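Local coordinates for protein leucyl-trna synthetase (Plasmodium falciparum, PDB 5FOC) that probably joins leucine to its cognate tRNA at the expense of ATP and, through the editing domain present here, probably removes wrongly attached amino acids, at residues Asp97-Lys100 / Gly101-Asp104; Thr127-Pro130 / Glu131-Tyr134; Lys324-Lys327 / Ile328-Leu332. The protein carries 2 engineered substitutions. All blocks are in the same frame, centred on the assembly; numbering follows the deposited sequence.

Interaction 1 (Asp97-Lys100 / Gly101-Asp104); sequences DFEK and GEED
Glu102 and Glu99 run side by side and point the same way, with their carboxylate planes turned 79° against each other. They stand at the two ends of a type I beta turn, Glu99 to Glu102, whose backbone closes from Glu102 N to Glu99 O over 2.9 Å and which the Glu102 side chain closes again. Its CG lies beside its own backbone N and opposite the carbonyl carbon (chi1 -60°), and the extended chain beyond carries the carboxylate back over the start of the turn. There OE1 accepts a hydrogen bond from Glu99 N at 2.8 Å, nearly straight and from above the carboxylate plane. CB and CG of Glu99 flank the same group, CB at 3.5 Å from Glu102 OE1. The Phe98 ring approaches the backbone instead, CD1 lying 3.9 Å from Glu102 O, while its side chain reaches Lys106 and Ile109 on helix 103-109. One water bridges Lys100 O and Glu103 N, the latter in the first turn of that helix. Glu102 stands at the N-cap position of helix 103-109, yet its carboxylate turns back to the residue three before it. With Glu99 OE2 standing 5.4 Å from Glu102 OE1, the two acids would be expected to repel each other. The salt bridge of Glu102 OE1 to Lys172 probably offsets that, leaving one oxygen shared between an amide and an ammonium group.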
loop_
_atom_site.group_PDB
_atom_site.type_symbol
_atom_site.label_atom_id
_atom_site.label_comp_id
_atom_site.label_asym_id
_atom_site.label_seq_id
_atom_site.Cartn_x
_atom_site.Cartn_y
_atom_site.Cartn_z
ATOM N N ASP A 97 -13.020 -2.402 -21.760
ATOM C CA ASP A 97 -13.878 -3.312 -22.499
ATOM C C ASP A 97 -13.072 -4.279 -23.366
ATOM O O ASP A 97 -12.025 -3.932 -23.919
ATOM C CB ASP A 97 -14.859 -2.546 -23.382
ATOM C CG ASP A 97 -15.865 -1.770 -22.577
ATOM O OD1 ASP A 97 -15.537 -0.657 -22.126
ATOM O OD2 ASP A 97 -16.977 -2.297 -22.369
ATOM N N PHE A 98 -13.582 -5.493 -23.468
ATOM C CA PHE A 98 -13.012 -6.508 -24.336
ATOM C C PHE A 98 -13.665 -6.411 -25.702
ATOM O O PHE A 98 -14.884 -6.368 -25.813
ATOM C CB PHE A 98 -13.193 -7.910 -23.736
ATOM C CG PHE A 98 -12.428 -8.107 -22.477
ATOM C CD1 PHE A 98 -11.112 -8.523 -22.511
ATOM C CD2 PHE A 98 -13.006 -7.816 -21.249
ATOM C CE1 PHE A 98 -10.392 -8.695 -21.329
ATOM C CE2 PHE A 98 -12.297 -7.977 -20.067
ATOM C CZ PHE A 98 -10.984 -8.412 -20.104
ATOM N N GLU A 99 -12.820 -6.360 -26.726
ATOM C CA GLU A 99 -13.218 -6.250 -28.119
ATOM C C GLU A 99 -13.684 -7.605 -28.664
ATOM O O GLU A 99 -13.504 -8.681 -28.011
ATOM C CB GLU A 99 -12.041 -5.725 -28.951
ATOM C CG GLU A 99 -11.437 -4.399 -28.482
ATOM C CD GLU A 99 -12.267 -3.186 -28.854
ATOM O OE1 GLU A 99 -12.930 -3.203 -29.915
ATOM O OE2 GLU A 99 -12.237 -2.198 -28.090
ATOM N N LYS A 100 -14.280 -7.573 -29.857
ATOM C CA LYS A 100 -15.082 -8.711 -30.349
ATOM C C LYS A 100 -14.378 -10.081 -30.282
ATOM O O LYS A 100 -14.970 -11.072 -29.818
ATOM C CB LYS A 100 -15.599 -8.450 -31.775
ATOM C CG LYS A 100 -16.921 -9.142 -32.085
ATOM C CD LYS A 100 -16.746 -10.513 -32.722
ATOM C CE LYS A 100 -18.100 -11.109 -33.088
ATOM N NZ LYS A 100 -17.969 -12.229 -34.059
ATOM N N GLY A 101 -13.119 -10.115 -30.720
ATOM C CA GLY A 101 -12.314 -11.336 -30.727
ATOM C C GLY A 101 -11.376 -11.531 -29.544
ATOM O O GLY A 101 -10.393 -12.278 -29.652
ATOM N N GLU A 102 -11.677 -10.875 -28.417
ATOM C CA GLU A 102 -10.871 -10.969 -27.196
ATOM C C GLU A 102 -11.525 -11.787 -26.092
ATOM O O GLU A 102 -11.203 -11.612 -24.901
ATOM C CB GLU A 102 -10.567 -9.583 -26.657
ATOM C CG GLU A 102 -9.805 -8.742 -27.642
ATOM C CD GLU A 102 -9.388 -7.416 -27.058
ATOM O OE1 GLU A 102 -10.131 -6.824 -26.256
ATOM O OE2 GLU A 102 -8.334 -6.940 -27.437
ATOM N N GLU A 103 -12.422 -12.697 -26.455
ATOM C CA GLU A 103 -13.062 -13.493 -25.439
ATOM C C GLU A 103 -12.107 -14.429 -24.707
ATOM O O GLU A 103 -12.274 -14.637 -23.512
ATOM C CB GLU A 103 -14.249 -14.301 -25.991
ATOM C CG GLU A 103 -15.286 -14.602 -24.922
ATOM C CD GLU A 103 -16.219 -13.432 -24.578
ATOM O OE1 GLU A 103 -16.248 -12.371 -25.287
ATOM O OE2 GLU A 103 -16.958 -13.607 -23.567
ATOM N N ASP A 104 -11.131 -14.996 -25.414
ATOM C CA ASP A 104 -10.119 -15.879 -24.783
ATOM C C ASP A 104 -9.324 -15.125 -23.709
ATOM O O ASP A 104 -9.032 -15.696 -22.642
ATOM C CB ASP A 104 -9.170 -16.527 -25.824
ATOM C CG ASP A 104 -9.861 -17.616 -26.705
ATOM O OD1 ASP A 104 -10.866 -18.246 -26.285
ATOM O OD2 ASP A 104 -9.369 -17.850 -27.830
HETATM O O HOH W 1 -13.926 -13.742 -28.952
#

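Interaction 2 (Thr127-Pro130 / Glu131-Tyr134); sequences TLKP and ETAY
Glu131 folds back over the peptide that joins Lys129 to Pro130, and its course can be traced atom by atom. CB rests 3.8 Å from Pro130 C. With CG placed between its backbone N and carbonyl carbon (chi1 69°) and a second bend at chi2 (-74°), the chain doubles back on itself, and CD comes to lie 3.7 Å from Lys129 C. At the tip the two oxygens part company. OE1 lies against the Lys129-Pro130 peptide link, 3.3 Å from Lys129 C, and is held in a salt bridge by Arg356 of helix 352-365; OE2 lies over the lysine, 3.5 Å from Lys129 CB. The Lys129 chain itself leads away, its ammonium bonding to Gln336. Lys129 O accepts twice from Thr132: OG1 gives a bond of 2.7 Å in the carbonyl plane, whereas the amide N at 3.0 Å comes from above it. Ala133 N repeats the i to i+3 pattern on Pro130 O. A water links Thr132 OG1 to Thr127 OG1, which also accepts from Lys129 N at 2.9 Å. The result is an ST turn at the end of strand 120-127 running into a 3-10 turn. The sequence Thr-Leu-Lys-Pro-Glu-Thr probably corresponds to the threonine-rich segment that lines the editing pocket in related leucyl-tRNA synthetases, and this turn probably lies at that pocket here too.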
loop_
_atom_site.group_PDB
_atom_site.type_symbol
_atom_site.label_atom_id
_atom_site.label_comp_id
_atom_site.label_asym_id
_atom_site.label_seq_id
_atom_site.Cartn_x
_atom_site.Cartn_y
_atom_site.Cartn_z
ATOM N N THR A 127 5.895 5.152 0.695
ATOM C CA THR A 127 6.480 5.632 1.931
ATOM C C THR A 127 7.625 6.629 1.638
ATOM O O THR A 127 8.380 6.445 0.662
ATOM C CB THR A 127 6.986 4.465 2.841
ATOM O OG1 THR A 127 7.414 4.975 4.094
ATOM C CG2 THR A 127 8.098 3.701 2.211
ATOM N N LEU A 128 7.735 7.603 2.539
ATOM C CA LEU A 128 8.930 8.436 2.612
ATOM C C LEU A 128 9.922 7.972 3.634
ATOM O O LEU A 128 10.991 8.520 3.773
ATOM C CB LEU A 128 8.530 9.882 2.916
ATOM C CG LEU A 128 7.631 10.517 1.852
ATOM C CD1 LEU A 128 7.024 11.809 2.354
ATOM C CD2 LEU A 128 8.409 10.670 0.568
ATOM N N LYS A 129 9.607 6.853 4.344
ATOM C CA LYS A 129 10.470 6.352 5.347
ATOM C C LYS A 129 10.689 4.842 5.127
ATOM O O LYS A 129 10.254 4.012 5.974
ATOM C CB LYS A 129 9.882 6.586 6.737
ATOM C CG LYS A 129 9.381 7.938 7.163
ATOM C CD LYS A 129 8.980 7.809 8.646
ATOM C CE LYS A 129 8.046 8.887 9.141
ATOM N NZ LYS A 129 7.838 8.852 10.619
ATOM N N PRO A 130 11.324 4.454 4.012
ATOM C CA PRO A 130 11.508 3.006 3.718
ATOM C C PRO A 130 12.260 2.234 4.767
ATOM O O PRO A 130 11.988 1.020 4.903
ATOM C CB PRO A 130 12.262 2.963 2.395
ATOM C CG PRO A 130 12.894 4.370 2.298
ATOM C CD PRO A 130 11.940 5.302 2.966
ATOM N N GLU A 131 13.121 2.880 5.535
ATOM C CA GLU A 131 13.903 2.268 6.611
ATOM C C GLU A 131 13.022 1.693 7.751
ATOM O O GLU A 131 13.548 1.022 8.637
ATOM C CB GLU A 131 14.972 3.244 7.164
ATOM C CG GLU A 131 14.442 4.449 7.942
ATOM C CD GLU A 131 13.788 5.572 7.103
ATOM O OE1 GLU A 131 13.819 5.541 5.840
ATOM O OE2 GLU A 131 13.227 6.505 7.735
ATOM N N THR A 132 11.764 2.102 7.796
ATOM C CA THR A 132 10.799 1.649 8.807
ATOM C C THR A 132 9.999 0.438 8.325
ATOM O O THR A 132 9.187 -0.035 9.107
ATOM C CB THR A 132 9.811 2.802 9.191
ATOM O OG1 THR A 132 8.905 3.104 8.112
ATOM C CG2 THR A 132 10.619 4.110 9.630
ATOM N N ALA A 133 10.223 -0.055 7.121
ATOM C CA ALA A 133 9.364 -1.107 6.551
ATOM C C ALA A 133 9.374 -2.381 7.409
ATOM O O ALA A 133 8.352 -3.155 7.418
ATOM C CB ALA A 133 9.766 -1.441 5.147
ATOM N N TYR A 134 10.482 -2.662 8.079
ATOM C CA TYR A 134 10.493 -3.918 8.961
ATOM C C TYR A 134 9.392 -3.852 9.997
ATOM O O TYR A 134 8.862 -4.953 10.393
ATOM C CB TYR A 134 11.846 -4.062 9.640
ATOM C CG TYR A 134 12.037 -5.193 10.615
ATOM C CD1 TYR A 134 12.189 -6.477 10.133
ATOM C CD2 TYR A 134 12.187 -4.960 11.949
ATOM C CE1 TYR A 134 12.441 -7.543 11.006
ATOM C CE2 TYR A 134 12.421 -6.012 12.851
ATOM C CZ TYR A 134 12.569 -7.278 12.338
ATOM O OH TYR A 134 12.802 -8.324 13.168
HETATM O O HOH W 2 7.002 3.045 5.838
#

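Interaction 3 (Lys324-Lys327 / Ile328-Leu332); sequences KLQK and IKEVL
Gln326 and Glu330, one helical turn apart, form the polar side-chain bond of this stretch. Gln326 NE2 donates to Glu330 OE2 at 3.0 Å, almost straight; the acceptor lies in the plane of the amide but is itself met from above the plane of the carboxylate, the two flat groups being turned 81° apart. A bend at chi2 (49°) swings the glutamine amide along the helix, while the outstretched Glu330 chain passes over the backbone, its CG 3.3 Å from Gln326 O. That carbonyl also accepts from Glu330 N, so the same pair is joined through both side chain and main chain.

Backbone bonds follow the i to i+4 scheme of an alpha-helix and build the opening turns of helix 325-339, which in this editing domain packs against helices 263-274 and 307-314. Lys329 N to Leu325 O is 2.7 Å and Val331 N to Lys327 O 2.9 Å, both nearly along the C=O axis; Ile328 N meets Lys324 O in the carbonyl plane.

Apolar contacts line other sides of the helix. Leu325 CD1 lies 4.1 Å from Ile328 CD1, near Val317, a touch left in some doubt because the leucine adopts two conformers. Lys324 and Ile328 lie alongside each other, the lysine CG touching Ile328 CD1 at 3.6 Å before NZ turns off to Lys316 O and Asp322. Ile328, buried, also meets Thr263. On the exposed side, the lysine methylene Lys327 CE comes to 3.9 Å from Val331 CG2, the two chains crossing obliquely.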
loop_
_atom_site.group_PDB
_atom_site.type_symbol
_atom_site.label_atom_id
_atom_site.label_comp_id
_atom_site.label_asym_id
_atom_site.label_seq_id
_atom_site.Cartn_x
_atom_site.Cartn_y
_atom_site.Cartn_z
ATOM N N LYS A 324 -3.655 19.227 13.580
ATOM C CA LYS A 324 -2.276 19.461 13.951
ATOM C C LYS A 324 -1.352 18.322 13.514
ATOM O O LYS A 324 -0.134 18.494 13.509
ATOM C CB LYS A 324 -2.157 19.792 15.449
ATOM C CG LYS A 324 -2.115 18.583 16.351
ATOM C CD LYS A 324 -2.446 18.879 17.817
ATOM C CE LYS A 324 -2.805 17.582 18.547
ATOM N NZ LYS A 324 -3.884 17.731 19.582
ATOM N N LEU A 325 -1.912 17.156 13.143
ATOM C CA LEU A 325 -1.073 16.008 12.758
ATOM C C LEU A 325 -0.152 16.255 11.619
ATOM O O LEU A 325 0.982 15.794 11.644
ATOM C CB LEU A 325 -1.900 14.745 12.413
ATOM C CG LEU A 325 -1.908 13.727 13.506
ATOM C CD1 LEU A 325 -2.104 14.401 14.821
ATOM C CD2 LEU A 325 -3.037 12.751 13.230
ATOM N N GLN A 326 -0.615 16.992 10.608
ATOM C CA GLN A 326 0.228 17.225 9.436
ATOM C C GLN A 326 1.567 17.842 9.843
ATOM O O GLN A 326 2.614 17.344 9.405
ATOM C CB GLN A 326 -0.485 18.076 8.367
ATOM C CG GLN A 326 0.225 18.092 7.000
ATOM C CD GLN A 326 0.625 16.695 6.473
ATOM O OE1 GLN A 326 -0.107 15.694 6.656
ATOM N NE2 GLN A 326 1.793 16.614 5.849
ATOM N N LYS A 327 1.522 18.868 10.709
ATOM C CA LYS A 327 2.747 19.516 11.248
ATOM C C LYS A 327 3.576 18.562 12.126
ATOM O O LYS A 327 4.799 18.486 12.005
ATOM C CB LYS A 327 2.401 20.765 12.071
ATOM C CG LYS A 327 3.603 21.669 12.337
ATOM C CD LYS A 327 3.723 22.051 13.812
ATOM C CE LYS A 327 5.005 22.820 14.110
ATOM N NZ LYS A 327 5.421 22.640 15.530
ATOM N N ILE A 328 2.893 17.826 12.998
ATOM C CA ILE A 328 3.577 16.844 13.855
ATOM C C ILE A 328 4.319 15.798 12.996
ATOM O O ILE A 328 5.446 15.379 13.320
ATOM C CB ILE A 328 2.576 16.154 14.823
ATOM C CG1 ILE A 328 2.040 17.162 15.856
ATOM C CG2 ILE A 328 3.204 14.950 15.526
ATOM C CD1 ILE A 328 0.852 16.651 16.654
ATOM N N LYS A 329 3.655 15.351 11.933
ATOM C CA LYS A 329 4.211 14.397 10.959
ATOM C C LYS A 329 5.463 14.972 10.260
ATOM O O LYS A 329 6.479 14.277 10.112
ATOM C CB LYS A 329 3.129 14.044 9.927
ATOM C CG LYS A 329 3.539 13.056 8.840
ATOM C CD LYS A 329 2.359 12.737 7.919
ATOM C CE LYS A 329 2.798 11.862 6.757
ATOM N NZ LYS A 329 1.725 11.705 5.740
ATOM N N GLU A 330 5.383 16.225 9.839
ATOM C CA GLU A 330 6.505 16.872 9.182
ATOM C C GLU A 330 7.717 17.071 10.123
ATOM O O GLU A 330 8.851 16.742 9.746
ATOM C CB GLU A 330 6.040 18.196 8.512
ATOM C CG GLU A 330 5.142 17.935 7.289
ATOM C CD GLU A 330 4.279 19.116 6.833
ATOM O OE1 GLU A 330 4.223 20.162 7.520
ATOM O OE2 GLU A 330 3.630 18.995 5.766
ATOM N N VAL A 331 7.463 17.553 11.341
ATOM C CA VAL A 331 8.484 17.732 12.382
ATOM C C VAL A 331 9.161 16.418 12.790
ATOM O O VAL A 331 10.391 16.354 12.919
ATOM C CB VAL A 331 7.880 18.431 13.629
ATOM C CG1 VAL A 331 8.839 18.442 14.818
ATOM C CG2 VAL A 331 7.489 19.866 13.289
ATOM N N LEU A 332 8.351 15.377 13.010
ATOM C CA LEU A 332 8.902 14.064 13.380
ATOM C C LEU A 332 9.713 13.449 12.236
ATOM O O LEU A 332 10.775 12.881 12.462
ATOM C CB LEU A 332 7.790 13.098 13.828
ATOM C CG LEU A 332 8.238 11.690 14.179
ATOM C CD1 LEU A 332 9.120 11.709 15.412
ATOM C CD2 LEU A 332 7.004 10.793 14.392
#

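Interaction 2 is buried near the middle of the domain, interaction 3 is mostly exposed, with Leu325 and Ile328 buried, and interaction 1 is wholly peripheral, on the opposite side of the chain's centre from the other two. Interactions 1 and 3 each sit at the start of a helix, 103-109 and 325-339, whereas interaction 2 is the turn that follows strand 120-127. The last two are neighbours, their nearest atoms about 4 Å apart, and Lys129 reaches Gln336 farther along the helix of interaction 3. Carboxylates take part in all three but differ in company: an amide and a lysine at the surface turn, an arginine in the interior, and a glutamine amide on the exposed helix flank.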